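Local structure of ulvan Lyase-PL25 (5UAM) at residues 62-67 / 114-119; 97-102 / 162-167; 138-143 / 198-203; 177-182 / 187-192. The protein cleaves ulvan, the sulfated cell-wall polysaccharide of green seaweeds, as a beta-propeller lyase of polysaccharide lyase family 25. All blocks are in the same frame, centred on the assembly; numbering follows the deposited sequence.

How the contacts relate
The four contacts follow neighbouring sheets of the beta-propeller. Contact 1 packs the sheet of strand 64-70 against that of strands 112-116 and 139-143. Contact 3 joins this second sheet to the loop before strand 204-211. Contact 4 is the hairpin of strands 175-180 and 188-193, and strand 165-169 of contact 2 pairs with its first strand. The segments of contacts 1 and 2 alternate along the chain, and their centres are about 8 Å apart. Both segments of contact 4 fall between the two of contact 3. Contacts 1 and 4 lie about 17 Å apart between centres. Even so, contacts 1, 2 and 4 all reach one phosphate in the active site. Contact 3 lies away from it.

Contact 1: 62-67 / 114-119; sequences EDPYIA and IFYGGH. With PO4 (phosphate ion), chain E.
Pro-64 lies over one face of the Tyr-116 ring. Its CG is 3.8 Å from the ring centroid and 19° off the ring normal, a CH-pi contact displaced toward the rim. CD of Pro-64 lies above the same face, out past its rim, 3.6 Å from Tyr-116 CD2. The Tyr-116 ring is set for this by its first torsion (chi1 72°), which places CG between the backbone N and the carbonyl carbon. Pro-64 CB meets the CG2 branch of Ile-114 at 3.9 Å. A looser touch follows along the strand, with Ile-66 CD1 4.3 Å from Ile-114 CD1. The contact joins two neighbouring antiparallel sheets of the beta-propeller. Strands 64-67 and 114-116 come from different sheets, and their axes stay 8.9 Å apart, so side chains alone fill the interface. Trp-152 of strand 152-154 packs on both isoleucines. The Tyr-116 hydroxyl is hydrogen-bonded to the backbone N of Ile-84. Beyond Tyr-116 the chain leaves the sheet through Gly-117 and Gly-118 and reaches His-119, a probable substrate-binding residue. Its NE2 donates to O4 of the bound phosphate at 2.6 Å, in the ring plane and nearly straight (171°). The other ring nitrogen, ND1, bonds to Asp-97 OD2, which helps fix the rotation of the ring. His-99 stacks on the same imidazole.

Contact 2: 97-102 / 162-167; sequences DNHGKP and GTYNQA. With PO4 (phosphate ion), chain E.
The active site of this propeller lyase lies here, with His-99 the probable proton donor and Tyr-164 the probable proton acceptor. The two side chains run side by side and point the same way. Their ring planes are inclined at 52°, with centroids 5.5 Å apart. The Tyr-164 hydroxyl comes to the edge of the imidazole, 3.3 Å from His-99 CD2. Thr-163 CG2 meets the same carbon at 3.8 Å and also lies over the centre of one face of the Tyr-164 ring. Both side chains reach the phosphate, which probably comes from the crystallisation liquor. His-99 NE2 donates to phosphate O3 at 2.5 Å, within the ring plane. The other side of the imidazole is held by its own segment. CG of His-99 sits beside the backbone N (chi1 -73°), which goes with ND1 turning back to Asp-97. ND1 donates to the backbone O of Asp-97 from above the carbonyl plane, and more weakly to Asp-97 OD1. That carboxylate oxygen also accepts the backbone N of His-99 in an Asx turn. A type I turn from Asn-98 to Lys-101 follows, and Lys-101 NZ bonds to Asn-98 O at 2.8 Å. Asn-98 and Lys-101 probably bind substrate too. Two waters also join the segments. One donates to His-99 O and accepts from Asn-165 N. The second donates to Lys-101 O at 2.6 Å and accepts from Asn-165 ND2 at 3.1 Å.

Contact 3: 138-143 / 198-203; sequences NKHAVS and RTFASP
Phe-200 turns the edge of its ring to His-140, with CE1 of Phe-200 3.9 Å from CE1 of His-140. The imidazole meets that edge obliquely, and the two ring planes are 76° apart. Phe-115 stacks on the His-140 ring. The second flat group is the Arg-198 guanidinium. Val-142 CG2 lies over one of its faces, 3.9 Å from Arg-198 NH2, while CG1 of Val-142 is 3.8 Å from NH1 of Arg-198. A bend at chi2 (-66°) lets the arginine run back to the strand, although its CB points away. At the guanidinium edge a water accepts from Arg-198 NH2 and donates to Ser-143 O at 2.8 Å. Tyr-111 makes a cation-pi contact with Arg-198. The contact ties strand 139-143 of one propeller sheet to the loop before strand 204-211 of the next. Both His-140 nitrogens are taken, ND1 by Asn-157 and NE2 by His-113. With both engaged by other residues, the contact with Phe-200 is van der Waals packing along the CE1-ND1 side of the imidazole.

Contact 4: 177-182 / 187-192; sequences LFFRHG and DWVYQK. With PO4 (phosphate ion), chain E; EDO (1,2-ethanediol), chain J.
Strands 177-180 and 188-192 pair antiparallel, with hydrogen-bonded pairs Leu-177/Gln-191 and Phe-179/Val-189. His-181 N extends the ladder to Asp-187 O at 2.9 Å. Val-189 CG2 presses on one face of the Phe-179 ring, 3.6 Å from its centroid. The Gln-191 side chain runs past the edge of that ring, with OE1 3.4 Å from Phe-179 CZ. Its amide is held by Ala-201 O and Thr-159 N. These two strands form a hairpin of a propeller sheet, between strands 165-169 and 204-211. Phe-178, Arg-180, Trp-188 and Tyr-190 lie on the face opposite Phe-179 and Val-189; there Tyr-190 CB lies over the Phe-178 ring. Arg-180 CB covers the six-membered ring of Trp-188, 3.8 Å from its centroid. CG of Arg-180 stands anti to the backbone N (chi1 -176°), and the chain stays extended until it bends at chi3 (67°). Its NE bonds to Gly-182 O, which helps fix the guanidinium. NH1 of Arg-180 donates to phosphate O2 and NH2 to O4, each at 2.9 Å, consistent with its likely role in substrate binding.

Contact 1: 62-67 / 114-119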
loop_
_atom_site.group_PDB
_atom_site.type_symbol
_atom_site.label_atom_id
_atom_site.label_comp_id
_atom_site.label_asym_id
_atom_site.label_seq_id
_atom_site.Cartn_x
_atom_site.Cartn_y
_atom_site.Cartn_z
ATOM N N GLU A 62 -5.889 15.549 -6.624
ATOM C CA GLU A 62 -4.993 14.521 -6.097
ATOM C C GLU A 62 -4.202 15.006 -4.879
ATOM O O GLU A 62 -3.198 14.391 -4.486
ATOM C CB GLU A 62 -4.075 13.935 -7.184
ATOM C CG GLU A 62 -4.846 13.453 -8.416
ATOM C CD GLU A 62 -4.046 12.590 -9.369
ATOM O OE1 GLU A 62 -3.302 11.703 -8.902
ATOM O OE2 GLU A 62 -4.223 12.784 -10.590
ATOM N N ASP A 63 -4.666 16.080 -4.244
ATOM C CA ASP A 63 -3.978 16.567 -3.056
ATOM C C ASP A 63 -4.313 15.666 -1.866
ATOM O O ASP A 63 -5.395 15.070 -1.808
ATOM C CB ASP A 63 -4.406 18.005 -2.741
ATOM C CG ASP A 63 -3.960 19.019 -3.785
ATOM O OD1 ASP A 63 -2.944 18.758 -4.473
ATOM O OD2 ASP A 63 -4.633 20.080 -3.904
ATOM N N PRO A 64 -3.397 15.551 -0.905
ATOM C CA PRO A 64 -3.650 14.707 0.266
ATOM C C PRO A 64 -4.545 15.430 1.261
ATOM O O PRO A 64 -4.310 16.596 1.588
ATOM C CB PRO A 64 -2.246 14.490 0.846
ATOM C CG PRO A 64 -1.517 15.717 0.466
ATOM C CD PRO A 64 -2.020 16.075 -0.912
ATOM N N TYR A 65 -5.551 14.705 1.757
ATOM C CA TYR A 65 -6.450 15.210 2.785
ATOM C C TYR A 65 -6.385 14.313 4.015
ATOM O O TYR A 65 -6.209 13.089 3.913
ATOM C CB TYR A 65 -7.896 15.287 2.267
ATOM C CG TYR A 65 -8.110 16.483 1.378
ATOM C CD1 TYR A 65 -7.614 16.501 0.075
ATOM C CD2 TYR A 65 -8.730 17.634 1.856
ATOM C CE1 TYR A 65 -7.758 17.601 -0.740
ATOM C CE2 TYR A 65 -8.878 18.757 1.043
ATOM C CZ TYR A 65 -8.398 18.729 -0.260
ATOM O OH TYR A 65 -8.543 19.850 -1.058
ATOM N N ILE A 66 -6.538 14.929 5.184
ATOM C CA ILE A 66 -6.396 14.225 6.451
ATOM C C ILE A 66 -7.532 14.632 7.383
ATOM O O ILE A 66 -7.909 15.802 7.461
ATOM C CB ILE A 66 -5.021 14.474 7.090
ATOM C CG1 ILE A 66 -4.914 13.739 8.409
ATOM C CG2 ILE A 66 -4.772 15.928 7.247
ATOM C CD1 ILE A 66 -3.483 13.667 8.950
ATOM N N ALA A 67 -8.095 13.649 8.071
ATOM C CA ALA A 67 -9.124 13.867 9.070
ATOM C C ALA A 67 -8.792 13.037 10.304
ATOM O O ALA A 67 -7.872 12.216 10.304
ATOM C CB ALA A 67 -10.510 13.467 8.533
ATOM N N ILE A 114 3.070 13.418 6.235
ATOM C CA ILE A 114 2.335 12.934 5.079
ATOM C C ILE A 114 3.311 12.889 3.905
ATOM O O ILE A 114 3.918 13.902 3.553
ATOM C CB ILE A 114 1.108 13.814 4.767
ATOM C CG1 ILE A 114 0.065 13.685 5.888
ATOM C CG2 ILE A 114 0.508 13.458 3.408
ATOM C CD1 ILE A 114 -0.668 12.385 5.923
ATOM N N PHE A 115 3.500 11.706 3.332
ATOM C CA PHE A 115 4.296 11.517 2.127
ATOM C C PHE A 115 3.324 11.322 0.969
ATOM O O PHE A 115 2.346 10.588 1.108
ATOM C CB PHE A 115 5.195 10.288 2.307
ATOM C CG PHE A 115 6.072 10.372 3.520
ATOM C CD1 PHE A 115 7.303 11.001 3.474
ATOM C CD2 PHE A 115 5.657 9.838 4.711
ATOM C CE1 PHE A 115 8.115 11.074 4.594
ATOM C CE2 PHE A 115 6.463 9.911 5.842
ATOM C CZ PHE A 115 7.687 10.531 5.777
ATOM N N TYR A 116 3.551 12.010 -0.143
ATOM C CA TYR A 116 2.517 12.066 -1.169
ATOM C C TYR A 116 3.091 12.623 -2.466
ATOM O O TYR A 116 4.212 13.132 -2.510
ATOM C CB TYR A 116 1.374 12.975 -0.702
ATOM C CG TYR A 116 1.741 14.447 -0.702
ATOM C CD1 TYR A 116 2.498 15.007 0.323
ATOM C CD2 TYR A 116 1.367 15.279 -1.748
ATOM C CE1 TYR A 116 2.850 16.348 0.303
ATOM C CE2 TYR A 116 1.721 16.611 -1.777
ATOM C CZ TYR A 116 2.468 17.140 -0.757
ATOM O OH TYR A 116 2.816 18.476 -0.798
ATOM N N GLY A 117 2.302 12.542 -3.528
ATOM C CA GLY A 117 2.518 13.347 -4.707
ATOM C C GLY A 117 3.392 12.749 -5.797
ATOM O O GLY A 117 3.408 13.291 -6.902
ATOM N N GLY A 118 4.136 11.683 -5.536
ATOM C CA GLY A 118 5.138 11.220 -6.483
ATOM C C GLY A 118 4.649 10.143 -7.435
ATOM O O GLY A 118 3.990 9.189 -7.030
ATOM N N HIS A 119 5.031 10.284 -8.707
ATOM C CA HIS A 119 4.973 9.173 -9.644
ATOM C C HIS A 119 6.277 9.086 -10.411
ATOM O O HIS A 119 6.311 8.911 -11.634
ATOM C CB HIS A 119 3.755 9.228 -10.554
ATOM C CG HIS A 119 3.460 7.935 -11.244
ATOM N ND1 HIS A 119 2.394 7.794 -12.103
ATOM C CD2 HIS A 119 4.055 6.717 -11.175
ATOM C CE1 HIS A 119 2.357 6.552 -12.559
ATOM N NE2 HIS A 119 3.346 5.876 -12.004
HETATM P P PO4 E . 3.310 2.018 -12.336
HETATM O O1 PO4 E . 3.239 1.717 -13.820
HETATM O O2 PO4 E . 4.116 0.998 -11.642
HETATM O O3 PO4 E . 1.880 1.970 -11.853
HETATM O O4 PO4 E . 3.952 3.391 -12.170
#

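Contact 2: 97-102 / 162-167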
loop_
_atom_site.group_PDB
_atom_site.type_symbol
_atom_site.label_atom_id
_atom_site.label_comp_id
_atom_site.label_asym_id
_atom_site.label_seq_id
_atom_site.Cartn_x
_atom_site.Cartn_y
_atom_site.Cartn_z
ATOM N N ASP A 97 -4.013 10.268 -11.794
ATOM C CA ASP A 97 -2.815 9.443 -11.758
ATOM C C ASP A 97 -2.856 8.443 -10.609
ATOM O O ASP A 97 -2.614 7.249 -10.823
ATOM C CB ASP A 97 -1.579 10.342 -11.651
ATOM C CG ASP A 97 -0.295 9.550 -11.560
ATOM O OD1 ASP A 97 -0.091 8.863 -10.544
ATOM O OD2 ASP A 97 0.506 9.631 -12.519
ATOM N N ASN A 98 -3.178 8.912 -9.404
ATOM C CA ASN A 98 -3.438 8.128 -8.201
ATOM C C ASN A 98 -2.191 7.640 -7.491
ATOM O O ASN A 98 -2.305 7.153 -6.362
ATOM C CB ASN A 98 -4.358 6.920 -8.442
ATOM C CG ASN A 98 -5.660 7.294 -9.066
ATOM O OD1 ASN A 98 -6.332 8.223 -8.611
ATOM N ND2 ASN A 98 -6.019 6.607 -10.131
ATOM N N HIS A 99 -1.005 7.758 -8.070
ATOM C CA HIS A 99 0.155 7.132 -7.449
ATOM C C HIS A 99 0.731 7.926 -6.289
ATOM O O HIS A 99 1.623 7.413 -5.582
ATOM C CB HIS A 99 1.247 6.908 -8.475
ATOM C CG HIS A 99 0.964 5.802 -9.429
ATOM N ND1 HIS A 99 -0.052 5.859 -10.360
ATOM C CD2 HIS A 99 1.561 4.599 -9.593
ATOM C CE1 HIS A 99 -0.060 4.741 -11.066
ATOM N NE2 HIS A 99 0.918 3.963 -10.630
ATOM N N GLY A 100 0.235 9.130 -6.068
ATOM C CA GLY A 100 0.700 9.979 -5.001
ATOM C C GLY A 100 -0.292 10.167 -3.878
ATOM O O GLY A 100 -0.144 11.094 -3.080
ATOM N N LYS A 101 -1.299 9.297 -3.795
ATOM C CA LYS A 101 -2.187 9.312 -2.642
ATOM C C LYS A 101 -1.342 9.157 -1.376
ATOM O O LYS A 101 -0.239 8.602 -1.428
ATOM C CB LYS A 101 -3.247 8.214 -2.768
ATOM C CG LYS A 101 -2.681 6.812 -2.621
ATOM C CD LYS A 101 -3.742 5.729 -2.756
ATOM C CE LYS A 101 -4.184 5.433 -4.175
ATOM N NZ LYS A 101 -3.077 4.830 -4.993
ATOM N N PRO A 102 -1.809 9.663 -0.234
ATOM C CA PRO A 102 -0.911 9.878 0.905
ATOM C C PRO A 102 -0.628 8.636 1.740
ATOM O O PRO A 102 -1.445 7.724 1.881
ATOM C CB PRO A 102 -1.663 10.905 1.760
ATOM C CG PRO A 102 -3.103 10.661 1.415
ATOM C CD PRO A 102 -3.107 10.340 -0.038
ATOM N N GLY A 162 10.347 9.294 -6.623
ATOM C CA GLY A 162 9.719 8.301 -5.770
ATOM C C GLY A 162 8.291 7.976 -6.186
ATOM O O GLY A 162 7.551 8.842 -6.658
ATOM N N THR A 163 7.924 6.710 -6.038
ATOM C CA THR A 163 6.556 6.216 -6.163
ATOM C C THR A 163 6.372 5.176 -5.063
ATOM O O THR A 163 7.294 4.414 -4.763
ATOM C CB THR A 163 6.288 5.460 -7.511
ATOM O OG1 THR A 163 6.816 6.158 -8.654
ATOM C CG2 THR A 163 4.795 5.267 -7.739
ATOM N N TYR A 164 5.164 5.094 -4.508
ATOM C CA TYR A 164 4.753 4.000 -3.613
ATOM C C TYR A 164 5.333 4.104 -2.204
ATOM O O TYR A 164 5.984 3.170 -1.702
ATOM C CB TYR A 164 5.010 2.624 -4.218
ATOM C CG TYR A 164 4.342 2.348 -5.532
ATOM C CD1 TYR A 164 2.970 2.435 -5.667
ATOM C CD2 TYR A 164 5.084 1.987 -6.646
ATOM C CE1 TYR A 164 2.372 2.134 -6.858
ATOM C CE2 TYR A 164 4.504 1.699 -7.833
ATOM C CZ TYR A 164 3.153 1.775 -7.947
ATOM O OH TYR A 164 2.549 1.469 -9.142
ATOM N N ASN A 165 5.032 5.211 -1.533
ATOM C CA ASN A 165 5.574 5.489 -0.211
ATOM C C ASN A 165 5.010 4.566 0.856
ATOM O O ASN A 165 3.792 4.404 0.983
ATOM C CB ASN A 165 5.222 6.903 0.210
ATOM C CG ASN A 165 5.825 7.923 -0.676
ATOM O OD1 ASN A 165 7.022 7.887 -0.957
ATOM N ND2 ASN A 165 5.015 8.892 -1.096
ATOM N N GLN A 166 5.900 4.026 1.677
ATOM C CA GLN A 166 5.544 3.129 2.756
ATOM C C GLN A 166 6.407 3.535 3.927
ATOM O O GLN A 166 7.632 3.483 3.842
ATOM C CB GLN A 166 5.792 1.693 2.313
ATOM C CG GLN A 166 5.039 1.398 1.044
ATOM C CD GLN A 166 5.288 0.042 0.506
ATOM O OE1 GLN A 166 5.105 -0.949 1.204
ATOM N NE2 GLN A 166 5.597 -0.019 -0.778
ATOM N N ALA A 167 5.774 4.000 5.000
ATOM C CA ALA A 167 6.499 4.638 6.086
ATOM C C ALA A 167 6.407 3.801 7.350
ATOM O O ALA A 167 5.315 3.420 7.772
ATOM C CB ALA A 167 5.922 6.026 6.358
HETATM P P PO4 E . 3.310 2.018 -12.336
HETATM O O1 PO4 E . 3.239 1.717 -13.820
HETATM O O2 PO4 E . 4.116 0.998 -11.642
HETATM O O3 PO4 E . 1.880 1.970 -11.853
HETATM O O4 PO4 E . 3.952 3.391 -12.170
HETATM O O HOH W 1 2.978 6.714 -2.938
HETATM O O HOH W 2 2.161 7.916 -0.586
#

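Contact 3: 138-143 / 198-203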
loop_
_atom_site.group_PDB
_atom_site.type_symbol
_atom_site.label_atom_id
_atom_site.label_comp_id
_atom_site.label_asym_id
_atom_site.label_seq_id
_atom_site.Cartn_x
_atom_site.Cartn_y
_atom_site.Cartn_z
ATOM N N ASN A 138 7.915 13.426 -5.718
ATOM C CA ASN A 138 7.517 12.895 -4.423
ATOM C C ASN A 138 7.792 13.927 -3.334
ATOM O O ASN A 138 8.846 14.568 -3.311
ATOM C CB ASN A 138 8.267 11.592 -4.158
ATOM C CG ASN A 138 7.480 10.608 -3.300
ATOM O OD1 ASN A 138 6.240 10.542 -3.349
ATOM N ND2 ASN A 138 8.215 9.805 -2.525
ATOM N N LYS A 139 6.847 14.059 -2.409
ATOM C CA LYS A 139 6.799 15.183 -1.479
ATOM C C LYS A 139 6.551 14.703 -0.058
ATOM O O LYS A 139 6.113 13.581 0.195
ATOM C CB LYS A 139 5.713 16.178 -1.875
ATOM C CG LYS A 139 6.041 16.950 -3.133
ATOM C CD LYS A 139 4.830 17.724 -3.656
ATOM C CE LYS A 139 5.189 18.533 -4.879
ATOM N NZ LYS A 139 6.049 19.713 -4.511
ATOM N N HIS A 140 6.830 15.606 0.887
ATOM C CA HIS A 140 6.762 15.280 2.306
ATOM C C HIS A 140 6.289 16.533 3.021
ATOM O O HIS A 140 6.967 17.567 2.975
ATOM C CB HIS A 140 8.143 14.858 2.792
ATOM C CG HIS A 140 8.265 14.629 4.266
ATOM N ND1 HIS A 140 9.494 14.593 4.898
ATOM C CD2 HIS A 140 7.338 14.423 5.228
ATOM C CE1 HIS A 140 9.313 14.371 6.188
ATOM N NE2 HIS A 140 8.016 14.264 6.410
ATOM N N ALA A 141 5.130 16.450 3.660
ATOM C CA ALA A 141 4.580 17.522 4.464
ATOM C C ALA A 141 4.559 17.095 5.921
ATOM O O ALA A 141 4.496 15.910 6.250
ATOM C CB ALA A 141 3.165 17.867 4.014
ATOM N N VAL A 142 4.586 18.079 6.817
ATOM C CA VAL A 142 4.540 17.782 8.245
ATOM C C VAL A 142 3.602 18.769 8.926
ATOM O O VAL A 142 3.500 19.937 8.538
ATOM C CB VAL A 142 5.950 17.815 8.878
ATOM C CG1 VAL A 142 6.514 19.204 8.871
ATOM C CG2 VAL A 142 5.912 17.236 10.298
ATOM N N SER A 143 2.910 18.297 9.954
ATOM C CA SER A 143 2.040 19.204 10.692
ATOM C C SER A 143 2.869 20.292 11.368
ATOM O O SER A 143 4.009 20.063 11.780
ATOM C CB SER A 143 1.191 18.437 11.708
ATOM O OG SER A 143 1.961 17.837 12.733
ATOM N N ARG A 198 13.117 15.071 9.932
ATOM C CA ARG A 198 13.566 16.402 9.535
ATOM C C ARG A 198 14.713 16.327 8.539
ATOM O O ARG A 198 14.858 17.227 7.703
ATOM C CB ARG A 198 13.938 17.216 10.773
ATOM C CG ARG A 198 12.796 17.367 11.760
ATOM C CD ARG A 198 11.671 18.196 11.183
ATOM N NE ARG A 198 10.477 18.178 12.032
ATOM C CZ ARG A 198 9.471 19.039 11.917
ATOM N NH1 ARG A 198 9.512 20.013 11.007
ATOM N NH2 ARG A 198 8.432 18.931 12.724
ATOM N N THR A 199 15.537 15.278 8.605
ATOM C CA THR A 199 16.529 15.009 7.572
ATOM C C THR A 199 16.595 13.508 7.329
ATOM O O THR A 199 16.396 12.697 8.237
ATOM C CB THR A 199 17.922 15.532 7.923
ATOM O OG1 THR A 199 18.464 14.761 8.977
ATOM C CG2 THR A 199 17.862 16.956 8.392
ATOM N N PHE A 200 16.863 13.152 6.079
ATOM C CA PHE A 200 16.951 11.765 5.652
ATOM C C PHE A 200 18.313 11.518 5.040
ATOM O O PHE A 200 18.860 12.378 4.348
ATOM C CB PHE A 200 15.891 11.431 4.603
ATOM C CG PHE A 200 14.530 11.179 5.175
ATOM C CD1 PHE A 200 13.653 12.231 5.411
ATOM C CD2 PHE A 200 14.126 9.907 5.488
ATOM C CE1 PHE A 200 12.387 11.993 5.934
ATOM C CE2 PHE A 200 12.878 9.655 6.015
ATOM C CZ PHE A 200 12.006 10.706 6.244
ATOM N N ALA A 201 18.854 10.342 5.319
ATOM C CA ALA A 201 20.071 9.886 4.671
ATOM C C ALA A 201 19.794 9.499 3.218
ATOM O O ALA A 201 18.645 9.326 2.792
ATOM C CB ALA A 201 20.679 8.708 5.441
ATOM N N SER A 202 20.876 9.318 2.462
ATOM C CA SER A 202 20.740 8.979 1.057
ATOM C C SER A 202 20.057 7.622 0.895
ATOM O O SER A 202 20.179 6.741 1.759
ATOM C CB SER A 202 22.105 8.944 0.379
ATOM O OG SER A 202 22.660 10.251 0.337
ATOM N N PRO A 203 19.349 7.423 -0.214
ATOM C CA PRO A 203 18.675 6.140 -0.434
ATOM C C PRO A 203 19.630 4.959 -0.419
ATOM O O PRO A 203 20.761 5.019 -0.922
ATOM C CB PRO A 203 18.031 6.317 -1.810
ATOM C CG PRO A 203 17.817 7.793 -1.939
ATOM C CD PRO A 203 18.995 8.408 -1.252
HETATM O O HOH W 3 6.565 21.130 12.031
#

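Contact 4: 177-182 / 187-192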
loop_
_atom_site.group_PDB
_atom_site.type_symbol
_atom_site.label_atom_id
_atom_site.label_comp_id
_atom_site.label_asym_id
_atom_site.label_seq_id
_atom_site.Cartn_x
_atom_site.Cartn_y
_atom_site.Cartn_z
ATOM N N LEU A 177 11.456 5.274 5.155
ATOM C CA LEU A 177 10.525 5.478 4.054
ATOM C C LEU A 177 10.981 4.590 2.909
ATOM O O LEU A 177 12.087 4.765 2.398
ATOM C CB LEU A 177 10.490 6.937 3.586
ATOM C CG LEU A 177 9.421 7.223 2.531
ATOM C CD1 LEU A 177 8.037 7.173 3.156
ATOM C CD2 LEU A 177 9.675 8.610 1.906
ATOM N N PHE A 178 10.140 3.631 2.537
ATOM C CA PHE A 178 10.402 2.706 1.442
ATOM C C PHE A 178 9.619 3.162 0.215
ATOM O O PHE A 178 8.476 3.612 0.325
ATOM C CB PHE A 178 9.941 1.295 1.824
ATOM C CG PHE A 178 10.746 0.683 2.905
ATOM C CD1 PHE A 178 10.471 1.000 4.214
ATOM C CD2 PHE A 178 11.771 -0.191 2.617
ATOM C CE1 PHE A 178 11.191 0.458 5.235
ATOM C CE2 PHE A 178 12.545 -0.727 3.662
ATOM C CZ PHE A 178 12.231 -0.384 4.960
ATOM N N PHE A 179 10.237 3.081 -0.952
ATOM C CA PHE A 179 9.607 3.512 -2.191
ATOM C C PHE A 179 10.430 3.018 -3.374
ATOM O O PHE A 179 11.587 2.591 -3.232
ATOM C CB PHE A 179 9.448 5.041 -2.258
ATOM C CG PHE A 179 10.725 5.800 -2.062
ATOM C CD1 PHE A 179 11.191 6.109 -0.790
ATOM C CD2 PHE A 179 11.469 6.236 -3.145
ATOM C CE1 PHE A 179 12.371 6.809 -0.602
ATOM C CE2 PHE A 179 12.642 6.935 -2.964
ATOM C CZ PHE A 179 13.095 7.236 -1.687
ATOM N N ARG A 180 9.810 3.081 -4.552
ATOM C CA ARG A 180 10.522 2.881 -5.809
ATOM C C ARG A 180 11.180 4.187 -6.226
ATOM O O ARG A 180 10.520 5.224 -6.294
ATOM C CB ARG A 180 9.547 2.418 -6.879
ATOM C CG ARG A 180 10.190 2.080 -8.222
ATOM C CD ARG A 180 9.212 1.602 -9.272
ATOM N NE ARG A 180 8.303 2.678 -9.673
ATOM C CZ ARG A 180 7.168 2.475 -10.337
ATOM N NH1 ARG A 180 6.797 1.245 -10.689
ATOM N NH2 ARG A 180 6.401 3.516 -10.625
ATOM N N HIS A 181 12.482 4.147 -6.504
ATOM C CA HIS A 181 13.257 5.367 -6.762
ATOM C C HIS A 181 13.159 5.788 -8.234
ATOM O O HIS A 181 14.142 5.862 -8.976
ATOM C CB HIS A 181 14.703 5.159 -6.316
ATOM C CG HIS A 181 15.523 6.406 -6.156
ATOM N ND1 HIS A 181 15.894 7.203 -7.218
ATOM C CD2 HIS A 181 16.163 6.917 -5.073
ATOM C CE1 HIS A 181 16.684 8.175 -6.789
ATOM N NE2 HIS A 181 16.845 8.036 -5.485
ATOM N N GLY A 182 11.908 6.032 -8.657
ATOM C CA GLY A 182 11.624 6.428 -10.018
ATOM C C GLY A 182 10.422 5.701 -10.576
ATOM O O GLY A 182 9.536 5.310 -9.808
ATOM N N ASP A 187 15.520 1.076 -9.055
ATOM C CA ASP A 187 15.678 0.306 -7.830
ATOM C C ASP A 187 14.584 0.673 -6.833
ATOM O O ASP A 187 14.023 1.770 -6.857
ATOM C CB ASP A 187 17.009 0.625 -7.158
ATOM C CG ASP A 187 18.239 0.104 -7.912
ATOM O OD1 ASP A 187 18.161 -0.451 -9.039
ATOM O OD2 ASP A 187 19.339 0.287 -7.339
ATOM N N TRP A 188 14.285 -0.259 -5.933
ATOM C CA TRP A 188 13.537 0.047 -4.716
ATOM C C TRP A 188 14.529 0.343 -3.611
ATOM O O TRP A 188 15.578 -0.308 -3.519
ATOM C CB TRP A 188 12.603 -1.089 -4.306
ATOM C CG TRP A 188 11.373 -1.124 -5.152
ATOM C CD1 TRP A 188 11.315 -1.436 -6.475
ATOM C CD2 TRP A 188 10.049 -0.785 -4.760
ATOM N NE1 TRP A 188 10.029 -1.331 -6.931
ATOM C CE2 TRP A 188 9.229 -0.950 -5.895
ATOM C CE3 TRP A 188 9.472 -0.376 -3.559
ATOM C CZ2 TRP A 188 7.850 -0.720 -5.860
ATOM C CZ3 TRP A 188 8.059 -0.140 -3.538
ATOM C CH2 TRP A 188 7.302 -0.322 -4.676
ATOM N N VAL A 189 14.191 1.327 -2.790
ATOM C CA VAL A 189 15.111 1.882 -1.815
ATOM C C VAL A 189 14.371 2.161 -0.516
ATOM O O VAL A 189 13.141 2.194 -0.456
ATOM C CB VAL A 189 15.732 3.204 -2.306
ATOM C CG1 VAL A 189 16.412 3.036 -3.660
ATOM C CG2 VAL A 189 14.660 4.286 -2.375
ATOM N N TYR A 190 15.149 2.457 0.513
ATOM C CA TYR A 190 14.629 3.203 1.648
ATOM C C TYR A 190 15.495 4.420 1.922
ATOM O O TYR A 190 16.674 4.470 1.564
ATOM C CB TYR A 190 14.515 2.341 2.913
ATOM C CG TYR A 190 15.832 1.861 3.491
ATOM C CD1 TYR A 190 16.587 2.664 4.329
ATOM C CD2 TYR A 190 16.324 0.586 3.216
ATOM C CE1 TYR A 190 17.787 2.226 4.871
ATOM C CE2 TYR A 190 17.516 0.144 3.755
ATOM C CZ TYR A 190 18.254 0.958 4.590
ATOM O OH TYR A 190 19.444 0.489 5.118
ATOM N N GLN A 191 14.869 5.423 2.552
ATOM C CA GLN A 191 15.594 6.509 3.185
ATOM C C GLN A 191 15.284 6.504 4.670
ATOM O O GLN A 191 14.125 6.355 5.075
ATOM C CB GLN A 191 15.247 7.872 2.577
ATOM C CG GLN A 191 15.759 8.062 1.165
ATOM C CD GLN A 191 15.622 9.468 0.664
ATOM O OE1 GLN A 191 14.684 9.810 -0.079
ATOM N NE2 GLN A 191 16.559 10.307 1.066
ATOM N N LYS A 192 16.338 6.671 5.462
ATOM C CA LYS A 192 16.287 6.566 6.915
ATOM C C LYS A 192 16.475 7.938 7.553
ATOM O O LYS A 192 17.370 8.696 7.170
ATOM C CB LYS A 192 17.393 5.621 7.409
ATOM C CG LYS A 192 17.480 5.454 8.931
ATOM C CD LYS A 192 18.655 4.570 9.322
ATOM C CE LYS A 192 18.758 4.465 10.809
ATOM N NZ LYS A 192 19.906 3.614 11.211
HETATM P P PO4 E . 3.310 2.018 -12.336
HETATM O O1 PO4 E . 3.239 1.717 -13.820
HETATM O O2 PO4 E . 4.116 0.998 -11.642
HETATM O O3 PO4 E . 1.880 1.970 -11.853
HETATM O O4 PO4 E . 3.952 3.391 -12.170
HETATM C C1 EDO J . 21.059 1.411 -10.311
HETATM O O1 EDO J . 20.636 0.051 -10.500
HETATM C C2 EDO J . 22.077 1.785 -11.382
HETATM O O2 EDO J . 21.480 1.619 -12.674
#